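Local coordinates for type-2Aa cytolytic delta-endotoxin (Bacillus thuringiensis serovar kyushuensis, PDB 1CBY), which kills the larvae of dipteran insects by forming pores in the epithelial cell membrane of the midgut, at residues 168-173 / 188-193; 95-100 / 214-219; 48-53 / 174-179; 79-84 / 218-223. One frame throughout, in Å; residues are numbered along the deposited sequence. Where two conformers were deposited one is given.

Interaction 1: residues 168-173 / 188-193; sequences YYNILF and PLAFEV
Y169 and F191 face each other as a hydrogen-bonded antiparallel pair, with F191 N giving its hydrogen to Y169 O at 2.9 Å and Y169 N returning one to F191 O. Two residues on, I171 and L189 repeat the exchange, I171 N lying 2.7 Å from L189 O. Between and beyond these pairs come the non-hydrogen-bonded ones, Y168 with E192, N170 with A190 and L172 with P188. The ladder belongs to the beta hairpin of strands 165-175 and 183-195, whose short segments run at 161°, and it shows how such a ladder sorts side chains onto two faces. On the Y168 face, both Y168 and E192 set CG opposite the carbonyl carbon (chi1 -65° and -69°), which lays ring and acid chain side by side, Y168 CE1 3.7 Å from E192 CG. The carboxylate continues to K218 in a salt bridge. N170 OD1 rests 3.5 Å from A190 CB, while N170 ND2 bonds to N42 O. On the other face L189 CD2 approaches the ring edge of F173, 3.8 Å from CE2, and I171 CD1 comes to the ring edge of F191, 4.2 Å from CE2. Helix 129-141 packs against this apolar face through T138 and I139.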
loop_
_atom_site.group_PDB
_atom_site.type_symbol
_atom_site.label_atom_id
_atom_site.label_comp_id
_atom_site.label_asym_id
_atom_site.label_seq_id
_atom_site.Cartn_x
_atom_site.Cartn_y
_atom_site.Cartn_z
ATOM N N TYR A 168 -19.167 1.259 -4.304
ATOM C CA TYR A 168 -18.335 1.424 -5.478
ATOM C C TYR A 168 -16.905 1.387 -4.981
ATOM O O TYR A 168 -16.609 1.910 -3.905
ATOM C CB TYR A 168 -18.611 2.770 -6.141
ATOM C CG TYR A 168 -20.005 2.901 -6.705
ATOM C CD1 TYR A 168 -20.613 1.840 -7.370
ATOM C CD2 TYR A 168 -20.711 4.097 -6.594
ATOM C CE1 TYR A 168 -21.885 1.967 -7.914
ATOM C CE2 TYR A 168 -21.984 4.233 -7.134
ATOM C CZ TYR A 168 -22.563 3.166 -7.794
ATOM O OH TYR A 168 -23.812 3.297 -8.354
ATOM N N TYR A 169 -16.027 0.738 -5.736
ATOM C CA TYR A 169 -14.624 0.656 -5.360
ATOM C C TYR A 169 -13.809 0.925 -6.612
ATOM O O TYR A 169 -13.911 0.193 -7.591
ATOM C CB TYR A 169 -14.318 -0.720 -4.792
ATOM C CG TYR A 169 -13.090 -0.755 -3.920
ATOM C CD1 TYR A 169 -11.812 -0.671 -4.474
ATOM C CD2 TYR A 169 -13.199 -0.891 -2.538
ATOM C CE1 TYR A 169 -10.673 -0.725 -3.673
ATOM C CE2 TYR A 169 -12.063 -0.946 -1.729
ATOM C CZ TYR A 169 -10.807 -0.864 -2.307
ATOM O OH TYR A 169 -9.687 -0.940 -1.524
ATOM N N ASN A 170 -13.029 1.999 -6.588
ATOM C CA ASN A 170 -12.221 2.386 -7.736
ATOM C C ASN A 170 -10.752 2.102 -7.486
ATOM O O ASN A 170 -10.196 2.495 -6.453
ATOM C CB ASN A 170 -12.412 3.868 -8.046
ATOM C CG ASN A 170 -13.873 4.251 -8.191
ATOM O OD1 ASN A 170 -14.663 3.525 -8.800
ATOM N ND2 ASN A 170 -14.240 5.395 -7.625
ATOM N N ILE A 171 -10.125 1.455 -8.463
ATOM C CA ILE A 171 -8.718 1.062 -8.414
ATOM C C ILE A 171 -8.062 1.468 -9.735
ATOM O O ILE A 171 -8.734 1.537 -10.765
ATOM C CB ILE A 171 -8.586 -0.483 -8.285
ATOM C CG1 ILE A 171 -9.254 -0.977 -7.004
ATOM C CG2 ILE A 171 -7.125 -0.904 -8.293
ATOM C CD1 ILE A 171 -9.381 -2.484 -6.928
ATOM N N LEU A 172 -6.771 1.777 -9.698
ATOM C CA LEU A 172 -6.052 2.123 -10.916
ATOM C C LEU A 172 -4.668 1.517 -10.846
ATOM O O LEU A 172 -3.908 1.789 -9.915
ATOM C CB LEU A 172 -5.945 3.636 -11.125
ATOM C CG LEU A 172 -5.242 4.007 -12.441
ATOM C CD1 LEU A 172 -6.114 4.908 -13.296
ATOM C CD2 LEU A 172 -3.892 4.656 -12.169
ATOM N N PHE A 173 -4.370 0.658 -11.813
ATOM C CA PHE A 173 -3.077 0.000 -11.894
ATOM C C PHE A 173 -2.278 0.700 -12.986
ATOM O O PHE A 173 -2.825 1.078 -14.025
ATOM C CB PHE A 173 -3.242 -1.476 -12.284
ATOM C CG PHE A 173 -3.922 -2.327 -11.243
ATOM C CD1 PHE A 173 -3.286 -2.636 -10.051
ATOM C CD2 PHE A 173 -5.186 -2.856 -11.478
ATOM C CE1 PHE A 173 -3.902 -3.463 -9.103
ATOM C CE2 PHE A 173 -5.809 -3.683 -10.537
ATOM C CZ PHE A 173 -5.164 -3.985 -9.348
ATOM N N PRO A 188 -7.665 1.323 -15.463
ATOM C CA PRO A 188 -8.676 1.917 -14.579
ATOM C C PRO A 188 -9.684 0.810 -14.307
ATOM O O PRO A 188 -10.349 0.331 -15.230
ATOM C CB PRO A 188 -9.298 3.005 -15.462
ATOM C CG PRO A 188 -8.187 3.391 -16.356
ATOM C CD PRO A 188 -7.630 2.039 -16.744
ATOM N N LEU A 189 -9.779 0.388 -13.054
ATOM C CA LEU A 189 -10.681 -0.688 -12.660
ATOM C C LEU A 189 -11.698 -0.239 -11.609
ATOM O O LEU A 189 -11.328 0.322 -10.580
ATOM C CB LEU A 189 -9.854 -1.848 -12.101
ATOM C CG LEU A 189 -10.579 -3.064 -11.533
ATOM C CD1 LEU A 189 -11.216 -3.857 -12.662
ATOM C CD2 LEU A 189 -9.585 -3.923 -10.771
ATOM N N ALA A 190 -12.974 -0.510 -11.851
ATOM C CA ALA A 190 -14.012 -0.132 -10.901
ATOM C C ALA A 190 -14.997 -1.270 -10.703
ATOM O O ALA A 190 -15.510 -1.844 -11.667
ATOM C CB ALA A 190 -14.736 1.110 -11.374
ATOM N N PHE A 191 -15.234 -1.610 -9.446
ATOM C CA PHE A 191 -16.156 -2.674 -9.093
ATOM C C PHE A 191 -17.428 -2.105 -8.479
ATOM O O PHE A 191 -17.371 -1.194 -7.651
ATOM C CB PHE A 191 -15.529 -3.600 -8.045
ATOM C CG PHE A 191 -14.444 -4.491 -8.568
ATOM C CD1 PHE A 191 -14.734 -5.500 -9.483
ATOM C CD2 PHE A 191 -13.142 -4.365 -8.099
ATOM C CE1 PHE A 191 -13.739 -6.374 -9.920
ATOM C CE2 PHE A 191 -12.141 -5.234 -8.529
ATOM C CZ PHE A 191 -12.442 -6.241 -9.441
ATOM N N GLU A 192 -18.572 -2.632 -8.893
ATOM C CA GLU A 192 -19.847 -2.235 -8.315
ATOM C C GLU A 192 -20.231 -3.483 -7.536
ATOM O O GLU A 192 -20.601 -4.496 -8.128
ATOM C CB GLU A 192 -20.883 -1.941 -9.393
ATOM C CG GLU A 192 -20.592 -0.690 -10.207
ATOM C CD GLU A 192 -21.757 -0.277 -11.094
ATOM O OE1 GLU A 192 -22.853 -0.869 -10.971
ATOM O OE2 GLU A 192 -21.577 0.651 -11.913
ATOM N N VAL A 193 -20.059 -3.436 -6.222
ATOM C CA VAL A 193 -20.344 -4.579 -5.356
ATOM C C VAL A 193 -21.673 -4.493 -4.603
ATOM O O VAL A 193 -22.067 -3.426 -4.131
ATOM C CB VAL A 193 -19.204 -4.758 -4.328
ATOM C CG1 VAL A 193 -19.409 -6.028 -3.501
ATOM C CG2 VAL A 193 -17.864 -4.774 -5.037
#

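Interaction 2: residues 95-100 / 214-219; sequences TLNQSV and EVKMKA
L96 and M217, which project from the same face of the sheet, both hold CG anti to the backbone N (chi1 -175° and -169°), and the extended chains converge. The thioether bends only at its last torsion, chi3 126°, and carries the methyl across L96 at about a right angle, with M217 CE 3.5 Å from L96 CD2. V100 joins this apolar patch from the far end: its CG1 reaches M217 CB at 4.0 Å, and V100 CG2 lies 3.9 Å from V215 CG1, the two valines meeting at a slant. I117 of helix 107-122 packs against L96, V100 and M217 alike. The backbone beneath is an antiparallel ladder between strands 90-102 and 210-225, a worked case of a register that survives a corner in one strand. L96 pairs with A219 through two hydrogen bonds, and Q98, where the chain turns, still pairs with M217, its O accepting from M217 N at 2.9 Å with the donor standing above the carbonyl plane. Past the corner V100 N reaches V215 O at 2.8 Å. The polar face carries N97, S99, K216 and K218. Here the N97 amide lies alongside the aliphatic part of K218, pointing the same way, and crosses the extended chain of K216. K218 NZ itself turns elsewhere, to E192 and to F75 O, while F77 of helix 77-84 touches T95 and N97.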
loop_
_atom_site.group_PDB
_atom_site.type_symbol
_atom_site.label_atom_id
_atom_site.label_comp_id
_atom_site.label_asym_id
_atom_site.label_seq_id
_atom_site.Cartn_x
_atom_site.Cartn_y
_atom_site.Cartn_z
ATOM N N THR A 95 -11.141 -3.985 -23.310
ATOM C CA THR A 95 -12.087 -3.338 -22.406
ATOM C C THR A 95 -13.000 -4.405 -21.825
ATOM O O THR A 95 -13.032 -5.529 -22.322
ATOM C CB THR A 95 -12.965 -2.265 -23.127
ATOM O OG1 THR A 95 -13.695 -2.868 -24.202
ATOM C CG2 THR A 95 -12.107 -1.133 -23.685
ATOM N N LEU A 96 -13.737 -4.052 -20.779
ATOM C CA LEU A 96 -14.666 -4.971 -20.138
ATOM C C LEU A 96 -15.682 -4.141 -19.370
ATOM O O LEU A 96 -15.347 -3.086 -18.827
ATOM C CB LEU A 96 -13.935 -5.905 -19.171
ATOM C CG LEU A 96 -14.821 -6.984 -18.538
ATOM C CD1 LEU A 96 -14.960 -8.151 -19.503
ATOM C CD2 LEU A 96 -14.237 -7.459 -17.223
ATOM N N ASN A 97 -16.920 -4.621 -19.319
ATOM C CA ASN A 97 -17.994 -3.927 -18.618
ATOM C C ASN A 97 -19.167 -4.890 -18.462
ATOM O O ASN A 97 -20.014 -4.975 -19.347
ATOM C CB ASN A 97 -18.415 -2.693 -19.426
ATOM C CG ASN A 97 -19.599 -1.956 -18.820
ATOM O OD1 ASN A 97 -20.333 -1.269 -19.528
ATOM N ND2 ASN A 97 -19.778 -2.077 -17.511
ATOM N N GLN A 98 -19.205 -5.630 -17.352
ATOM C CA GLN A 98 -20.274 -6.602 -17.125
ATOM C C GLN A 98 -20.208 -7.256 -15.754
ATOM O O GLN A 98 -19.211 -7.124 -15.040
ATOM C CB GLN A 98 -20.185 -7.706 -18.172
ATOM C CG GLN A 98 -18.887 -8.493 -18.093
ATOM C CD GLN A 98 -18.819 -9.599 -19.115
ATOM O OE1 GLN A 98 -18.659 -9.345 -20.309
ATOM N NE2 GLN A 98 -18.949 -10.836 -18.657
ATOM N N SER A 99 -21.270 -7.980 -15.403
ATOM C CA SER A 99 -21.333 -8.694 -14.129
ATOM C C SER A 99 -20.403 -9.888 -14.233
ATOM O O SER A 99 -20.491 -10.670 -15.181
ATOM C CB SER A 99 -22.754 -9.181 -13.841
ATOM O OG SER A 99 -23.623 -8.094 -13.577
ATOM N N VAL A 100 -19.489 -10.003 -13.282
ATOM C CA VAL A 100 -18.524 -11.091 -13.284
ATOM C C VAL A 100 -18.747 -12.104 -12.166
ATOM O O VAL A 100 -18.190 -13.194 -12.199
ATOM C CB VAL A 100 -17.073 -10.552 -13.232
ATOM C CG1 VAL A 100 -16.777 -9.709 -14.470
ATOM C CG2 VAL A 100 -16.861 -9.728 -11.977
ATOM N N GLU A 214 -22.909 -9.978 -5.948
ATOM C CA GLU A 214 -23.260 -9.447 -7.256
ATOM C C GLU A 214 -22.119 -8.461 -7.478
ATOM O O GLU A 214 -21.954 -7.508 -6.710
ATOM C CB GLU A 214 -24.612 -8.731 -7.230
ATOM C CG GLU A 214 -24.960 -7.990 -8.524
ATOM C CD GLU A 214 -24.893 -8.872 -9.763
ATOM O OE1 GLU A 214 -25.883 -9.578 -10.049
ATOM O OE2 GLU A 214 -23.855 -8.846 -10.456
ATOM N N VAL A 215 -21.284 -8.738 -8.469
ATOM C CA VAL A 215 -20.144 -7.887 -8.740
ATOM C C VAL A 215 -20.073 -7.525 -10.204
ATOM O O VAL A 215 -20.016 -8.406 -11.062
ATOM C CB VAL A 215 -18.811 -8.591 -8.349
ATOM C CG1 VAL A 215 -17.613 -7.728 -8.737
ATOM C CG2 VAL A 215 -18.781 -8.894 -6.858
ATOM N N LYS A 216 -20.120 -6.233 -10.490
ATOM C CA LYS A 216 -20.002 -5.765 -11.858
ATOM C C LYS A 216 -18.616 -5.149 -11.952
ATOM O O LYS A 216 -18.148 -4.520 -11.001
ATOM C CB LYS A 216 -21.077 -4.738 -12.205
ATOM C CG LYS A 216 -20.941 -4.229 -13.630
ATOM C CD LYS A 216 -22.196 -3.576 -14.140
ATOM C CE LYS A 216 -21.999 -3.157 -15.577
ATOM N NZ LYS A 216 -23.221 -2.529 -16.132
ATOM N N MET A 217 -17.955 -5.348 -13.085
ATOM C CA MET A 217 -16.607 -4.837 -13.278
ATOM C C MET A 217 -16.523 -3.975 -14.532
ATOM O O MET A 217 -17.088 -4.320 -15.574
ATOM C CB MET A 217 -15.641 -6.022 -13.378
ATOM C CG MET A 217 -14.169 -5.670 -13.323
ATOM S SD MET A 217 -13.112 -7.142 -13.277
ATOM C CE MET A 217 -12.029 -6.817 -14.649
ATOM N N LYS A 218 -15.858 -2.832 -14.413
ATOM C CA LYS A 218 -15.678 -1.908 -15.533
ATOM C C LYS A 218 -14.186 -1.640 -15.615
ATOM O O LYS A 218 -13.592 -1.111 -14.673
ATOM C CB LYS A 218 -16.453 -0.611 -15.286
ATOM C CG LYS A 218 -17.962 -0.793 -15.327
ATOM C CD LYS A 218 -18.699 0.406 -14.752
ATOM C CE LYS A 218 -18.548 0.470 -13.240
ATOM N NZ LYS A 218 -19.197 1.678 -12.660
ATOM N N ALA A 219 -13.578 -2.045 -16.724
ATOM C CA ALA A 219 -12.142 -1.890 -16.900
ATOM C C ALA A 219 -11.717 -1.803 -18.355
ATOM O O ALA A 219 -12.418 -2.266 -19.261
ATOM C CB ALA A 219 -11.418 -3.052 -16.240
#

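Interaction 3: residues 48-53 / 174-179; sequences YVQPQY and SIQNED
A single parallel bridge, Y48 with I175, closes the end of strand 44-48 onto strand 165-175, and the glutamine Q176 then holds the loop that follows. Y48 N donates to S174 O at 2.8 Å in an almost straight bond (177°), and Q176 N donates to Y48 O at the same length. Beyond the strands, a side chain takes over from the backbone. With its chain bent at chi2 (-85°), Q176 folds its amide back on Q50: OE1 accepts from Q50 N at 2.7 Å, and NE2 donates to Q50 OE1 at 2.9 Å, coming from above that carbonyl's plane. The two amide planes stand 49° apart. Y53, at the N-cap position, crosses the Q176 amide, CD2 lying 3.5 Å from Q176 CD. On the Y48 side a water accepts from N177 ND2, donates to E178 OE1 and lies 3.0 Å from Y48 OH, which also bonds S128 OG. Around this corner M184 of strand 183-195 touches V49 and Y53, helix 54-63 packs on V49 and S174, and Y53 comes close to S228, the C-terminal processing stop; at Y48 the sheet runs on in parallel into a strand of the second subunit of the protoxin dimer.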
loop_
_atom_site.group_PDB
_atom_site.type_symbol
_atom_site.label_atom_id
_atom_site.label_comp_id
_atom_site.label_asym_id
_atom_site.label_seq_id
_atom_site.Cartn_x
_atom_site.Cartn_y
_atom_site.Cartn_z
ATOM N N TYR A 48 3.635 0.348 -10.489
ATOM C CA TYR A 48 4.778 -0.556 -10.619
ATOM C C TYR A 48 5.503 -0.002 -11.842
ATOM O O TYR A 48 5.276 -0.450 -12.970
ATOM C CB TYR A 48 4.323 -2.000 -10.868
ATOM C CG TYR A 48 5.460 -3.004 -10.888
ATOM C CD1 TYR A 48 6.248 -3.175 -12.026
ATOM C CD2 TYR A 48 5.756 -3.773 -9.766
ATOM C CE1 TYR A 48 7.301 -4.085 -12.048
ATOM C CE2 TYR A 48 6.810 -4.688 -9.778
ATOM C CZ TYR A 48 7.577 -4.838 -10.924
ATOM O OH TYR A 48 8.619 -5.741 -10.947
ATOM N N VAL A 49 6.327 1.016 -11.623
ATOM C CA VAL A 49 7.043 1.676 -12.710
ATOM C C VAL A 49 8.419 2.148 -12.246
ATOM O O VAL A 49 8.784 1.985 -11.081
ATOM C CB VAL A 49 6.256 2.932 -13.204
ATOM C CG1 VAL A 49 4.850 2.553 -13.674
ATOM C CG2 VAL A 49 6.174 3.978 -12.091
ATOM N N GLN A 50 9.177 2.742 -13.163
ATOM C CA GLN A 50 10.497 3.278 -12.851
ATOM C C GLN A 50 10.345 4.772 -12.543
ATOM O O GLN A 50 9.451 5.434 -13.072
ATOM C CB GLN A 50 11.447 3.049 -14.026
ATOM C CG GLN A 50 11.791 1.581 -14.233
ATOM C CD GLN A 50 12.625 1.342 -15.471
ATOM O OE1 GLN A 50 12.285 0.508 -16.307
ATOM N NE2 GLN A 50 13.723 2.071 -15.601
ATOM N N PRO A 51 11.237 5.331 -11.707
ATOM C CA PRO A 51 11.183 6.747 -11.335
ATOM C C PRO A 51 10.932 7.723 -12.481
ATOM O O PRO A 51 10.026 8.551 -12.403
ATOM C CB PRO A 51 12.549 6.977 -10.694
ATOM C CG PRO A 51 12.837 5.649 -10.053
ATOM C CD PRO A 51 12.449 4.696 -11.156
ATOM N N GLN A 52 11.706 7.610 -13.554
ATOM C CA GLN A 52 11.549 8.515 -14.686
ATOM C C GLN A 52 10.213 8.424 -15.418
ATOM O O GLN A 52 9.937 9.236 -16.303
ATOM C CB GLN A 52 12.702 8.361 -15.684
ATOM C CG GLN A 52 12.840 6.986 -16.302
ATOM C CD GLN A 52 13.761 6.092 -15.509
ATOM O OE1 GLN A 52 13.365 5.498 -14.507
ATOM N NE2 GLN A 52 15.007 5.999 -15.948
ATOM N N TYR A 53 9.385 7.452 -15.055
ATOM C CA TYR A 53 8.085 7.281 -15.699
ATOM C C TYR A 53 6.926 7.514 -14.733
ATOM O O TYR A 53 5.756 7.325 -15.085
ATOM C CB TYR A 53 7.983 5.890 -16.332
ATOM C CG TYR A 53 9.011 5.642 -17.410
ATOM C CD1 TYR A 53 8.982 6.364 -18.601
ATOM C CD2 TYR A 53 10.025 4.704 -17.230
ATOM C CE1 TYR A 53 9.939 6.165 -19.586
ATOM C CE2 TYR A 53 10.989 4.494 -18.210
ATOM C CZ TYR A 53 10.941 5.227 -19.387
ATOM O OH TYR A 53 11.887 5.022 -20.369
ATOM N N SER A 174 -0.990 0.883 -12.747
ATOM C CA SER A 174 -0.106 1.494 -13.728
ATOM C C SER A 174 1.166 0.639 -13.690
ATOM O O SER A 174 1.874 0.598 -12.675
ATOM C CB SER A 174 0.180 2.943 -13.352
ATOM O OG SER A 174 0.794 3.638 -14.415
ATOM N N ILE A 175 1.420 -0.080 -14.780
ATOM C CA ILE A 175 2.565 -0.985 -14.866
ATOM C C ILE A 175 3.527 -0.689 -16.021
ATOM O O ILE A 175 3.110 -0.469 -17.159
ATOM C CB ILE A 175 2.070 -2.465 -14.902
ATOM C CG1 ILE A 175 3.152 -3.405 -15.425
ATOM C CG2 ILE A 175 0.777 -2.578 -15.695
ATOM C CD1 ILE A 175 4.274 -3.636 -14.463
ATOM N N GLN A 176 4.818 -0.687 -15.705
ATOM C CA GLN A 176 5.867 -0.419 -16.678
ATOM C C GLN A 176 7.163 -1.102 -16.254
ATOM O O GLN A 176 7.703 -0.816 -15.181
ATOM C CB GLN A 176 6.082 1.093 -16.805
ATOM C CG GLN A 176 7.285 1.522 -17.634
ATOM C CD GLN A 176 8.581 1.548 -16.844
ATOM O OE1 GLN A 176 8.684 2.210 -15.811
ATOM N NE2 GLN A 176 9.580 0.840 -17.336
ATOM N N ASN A 177 7.656 -2.005 -17.096
ATOM C CA ASN A 177 8.892 -2.721 -16.818
ATOM C C ASN A 177 9.464 -3.349 -18.084
ATOM O O ASN A 177 9.027 -3.036 -19.195
ATOM C CB ASN A 177 8.665 -3.791 -15.744
ATOM C CG ASN A 177 7.856 -4.964 -16.244
ATOM O OD1 ASN A 177 7.353 -4.963 -17.368
ATOM N ND2 ASN A 177 7.738 -5.984 -15.415
ATOM N N GLU A 178 10.411 -4.266 -17.907
ATOM C CA GLU A 178 11.057 -4.953 -19.021
ATOM C C GLU A 178 10.035 -5.632 -19.932
ATOM O O GLU A 178 10.182 -5.624 -21.154
ATOM C CB GLU A 178 12.052 -6.001 -18.509
ATOM C CG GLU A 178 13.072 -5.489 -17.492
ATOM C CD GLU A 178 12.502 -5.369 -16.082
ATOM O OE1 GLU A 178 11.971 -6.375 -15.562
ATOM O OE2 GLU A 178 12.579 -4.268 -15.495
ATOM N N ASP A 179 8.984 -6.184 -19.332
ATOM C CA ASP A 179 7.944 -6.872 -20.085
ATOM C C ASP A 179 7.101 -5.943 -20.961
ATOM O O ASP A 179 6.724 -6.324 -22.063
ATOM C CB ASP A 179 7.041 -7.676 -19.144
ATOM C CG ASP A 179 7.826 -8.594 -18.213
ATOM O OD1 ASP A 179 8.486 -9.537 -18.694
ATOM O OD2 ASP A 179 7.785 -8.371 -16.987
HETATM O O HOH W 1 9.934 -5.899 -13.668
#

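Interaction 4: residues 79-84 / 218-223; sequences KALQIA and KALTLV
A84 and L220 make the tight centre of a helix-on-sheet contact, with A84 CB 3.6 Å from L220 CD1. The leucine's first torsion (chi1 78°) places CG between its own backbone N and carbonyl carbon, and the branch then stands up from the strand toward the helix. The same methyl, L220 CD1, meets L81 CD1 at 3.8 Å, the two leucines slanting past each other, and so serves two helix residues at once. L222, two positions along the strand on the same face, closes the C-terminal end of the contact: its CD1 lies 4.0 Å from A84 CB and 3.6 Å from A84 O. The small alanines are consistent with this close approach: A80 and A84, one helical turn apart and joined by the bond from A84 N to A80 O, present only methyl groups to the strand. Toward A80 the packing thins, with A80 CB 4.4 Å from L220 CD2. Apart from backbone carbonyls of the helix, the touching groups are apolar, and the contact is confined to five residues and 182 Å² of buried surface. Away from the strand the helix is mixed: K79 and Q82 are exposed, Q82 being poorly ordered, while I83 is buried and touches Y245; L81 forms the partly exposed margin. Helix 77-84 runs nearly parallel to the strand, their short segments 9° apart with axes 9.9 Å from each other. It lies over part of one face of the sheet beside strand 90-102, whose I92 touches A84 and whose T95 touches L220, whereas on the other face A219 and T221 touch L187, a side chain of the adjacent strand 183-195 in the same sheet.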
loop_
_atom_site.group_PDB
_atom_site.type_symbol
_atom_site.label_atom_id
_atom_site.label_comp_id
_atom_site.label_asym_id
_atom_site.label_seq_id
_atom_site.Cartn_x
_atom_site.Cartn_y
_atom_site.Cartn_z
ATOM N N LYS A 79 -17.586 7.532 -20.611
ATOM C CA LYS A 79 -16.681 8.667 -20.529
ATOM C C LYS A 79 -15.242 8.175 -20.412
ATOM O O LYS A 79 -14.314 8.843 -20.877
ATOM C CB LYS A 79 -17.045 9.593 -19.364
ATOM C CG LYS A 79 -16.372 10.956 -19.460
ATOM C CD LYS A 79 -16.744 11.872 -18.310
ATOM C CE LYS A 79 -16.035 13.221 -18.441
ATOM N NZ LYS A 79 -16.338 14.151 -17.311
ATOM N N ALA A 80 -15.064 6.992 -19.823
ATOM C CA ALA A 80 -13.737 6.397 -19.677
ATOM C C ALA A 80 -13.159 6.155 -21.073
ATOM O O ALA A 80 -11.986 6.439 -21.330
ATOM C CB ALA A 80 -13.823 5.092 -18.900
ATOM N N LEU A 81 -14.006 5.661 -21.975
ATOM C CA LEU A 81 -13.611 5.401 -23.357
ATOM C C LEU A 81 -13.318 6.713 -24.070
ATOM O O LEU A 81 -12.326 6.828 -24.786
ATOM C CB LEU A 81 -14.707 4.624 -24.091
ATOM C CG LEU A 81 -14.554 3.097 -24.114
ATOM C CD1 LEU A 81 -14.121 2.573 -22.752
ATOM C CD2 LEU A 81 -15.858 2.449 -24.561
ATOM N N GLN A 82 -14.178 7.703 -23.846
ATOM C CA GLN A 82 -14.024 9.032 -24.428
ATOM C C GLN A 82 -12.643 9.585 -24.063
ATOM O O GLN A 82 -11.919 10.091 -24.922
ATOM C CB GLN A 82 -15.133 9.952 -23.898
ATOM C CG GLN A 82 -14.726 11.405 -23.643
ATOM C CD GLN A 82 -15.271 12.369 -24.678
ATOM O OE1 GLN A 82 -16.389 12.208 -25.166
ATOM N NE2 GLN A 82 -14.490 13.393 -25.003
ATOM N N ILE A 83 -12.288 9.476 -22.786
ATOM C CA ILE A 83 -10.996 9.946 -22.292
ATOM C C ILE A 83 -9.875 9.093 -22.889
ATOM O O ILE A 83 -8.856 9.618 -23.339
ATOM C CB ILE A 83 -10.926 9.870 -20.746
ATOM C CG1 ILE A 83 -11.975 10.795 -20.126
ATOM C CG2 ILE A 83 -9.532 10.234 -20.251
ATOM C CD1 ILE A 83 -12.116 10.648 -18.632
ATOM N N ALA A 84 -10.089 7.780 -22.918
ATOM C CA ALA A 84 -9.111 6.839 -23.453
ATOM C C ALA A 84 -8.712 7.177 -24.885
ATOM O O ALA A 84 -7.529 7.335 -25.189
ATOM C CB ALA A 84 -9.657 5.424 -23.388
ATOM N N LYS A 218 -15.858 -2.832 -14.413
ATOM C CA LYS A 218 -15.678 -1.908 -15.533
ATOM C C LYS A 218 -14.186 -1.640 -15.615
ATOM O O LYS A 218 -13.592 -1.111 -14.673
ATOM C CB LYS A 218 -16.453 -0.611 -15.286
ATOM C CG LYS A 218 -17.962 -0.793 -15.327
ATOM C CD LYS A 218 -18.699 0.406 -14.752
ATOM C CE LYS A 218 -18.548 0.470 -13.240
ATOM N NZ LYS A 218 -19.197 1.678 -12.660
ATOM N N ALA A 219 -13.578 -2.045 -16.724
ATOM C CA ALA A 219 -12.142 -1.890 -16.900
ATOM C C ALA A 219 -11.717 -1.803 -18.355
ATOM O O ALA A 219 -12.418 -2.266 -19.261
ATOM C CB ALA A 219 -11.418 -3.052 -16.240
ATOM N N LEU A 220 -10.554 -1.202 -18.567
ATOM C CA LEU A 220 -9.985 -1.073 -19.893
ATOM C C LEU A 220 -8.490 -0.894 -19.715
ATOM O O LEU A 220 -8.048 -0.261 -18.753
ATOM C CB LEU A 220 -10.578 0.116 -20.652
ATOM C CG LEU A 220 -10.104 1.535 -20.346
ATOM C CD1 LEU A 220 -10.523 2.446 -21.477
ATOM C CD2 LEU A 220 -10.674 2.020 -19.028
ATOM N N THR A 221 -7.714 -1.526 -20.588
ATOM C CA THR A 221 -6.265 -1.415 -20.531
ATOM C C THR A 221 -5.805 -0.545 -21.684
ATOM O O THR A 221 -6.171 -0.774 -22.838
ATOM C CB THR A 221 -5.586 -2.783 -20.624
ATOM O OG1 THR A 221 -6.212 -3.686 -19.702
ATOM C CG2 THR A 221 -4.113 -2.654 -20.277
ATOM N N LEU A 222 -5.019 0.470 -21.360
ATOM C CA LEU A 222 -4.508 1.393 -22.354
ATOM C C LEU A 222 -2.985 1.425 -22.296
ATOM O O LEU A 222 -2.400 1.448 -21.211
ATOM C CB LEU A 222 -5.067 2.792 -22.083
ATOM C CG LEU A 222 -4.581 3.915 -22.994
ATOM C CD1 LEU A 222 -5.775 4.647 -23.582
ATOM C CD2 LEU A 222 -3.677 4.862 -22.221
ATOM N N VAL A 223 -2.344 1.348 -23.455
ATOM C CA VAL A 223 -0.893 1.411 -23.507
ATOM C C VAL A 223 -0.519 2.731 -24.170
ATOM O O VAL A 223 -1.176 3.161 -25.119
ATOM C CB VAL A 223 -0.265 0.226 -24.293
ATOM C CG1 VAL A 223 -0.516 -1.086 -23.557
ATOM C CG2 VAL A 223 -0.803 0.173 -25.720
#

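Of these segments 48-53 comes first, and interaction 3 closes its loop only at 174-179. Inside that span begin interaction 4, from 79-84, and interaction 2, from 95-100. Both run past 179 to end on strand 210-225, where they share K218 and A219, so each crosses interaction 3. Interaction 1, a short hairpin closure from 168-173 to 188-193, lies within the spans of interactions 2 and 4 but also alternates with interaction 3 along strand 165-175. Together they tie successive strands of one sheet, from the dimer interface at Y48 through strands 165-175, 183-195 and 210-225 to strand 90-102, with helix 77-84 laid on one face.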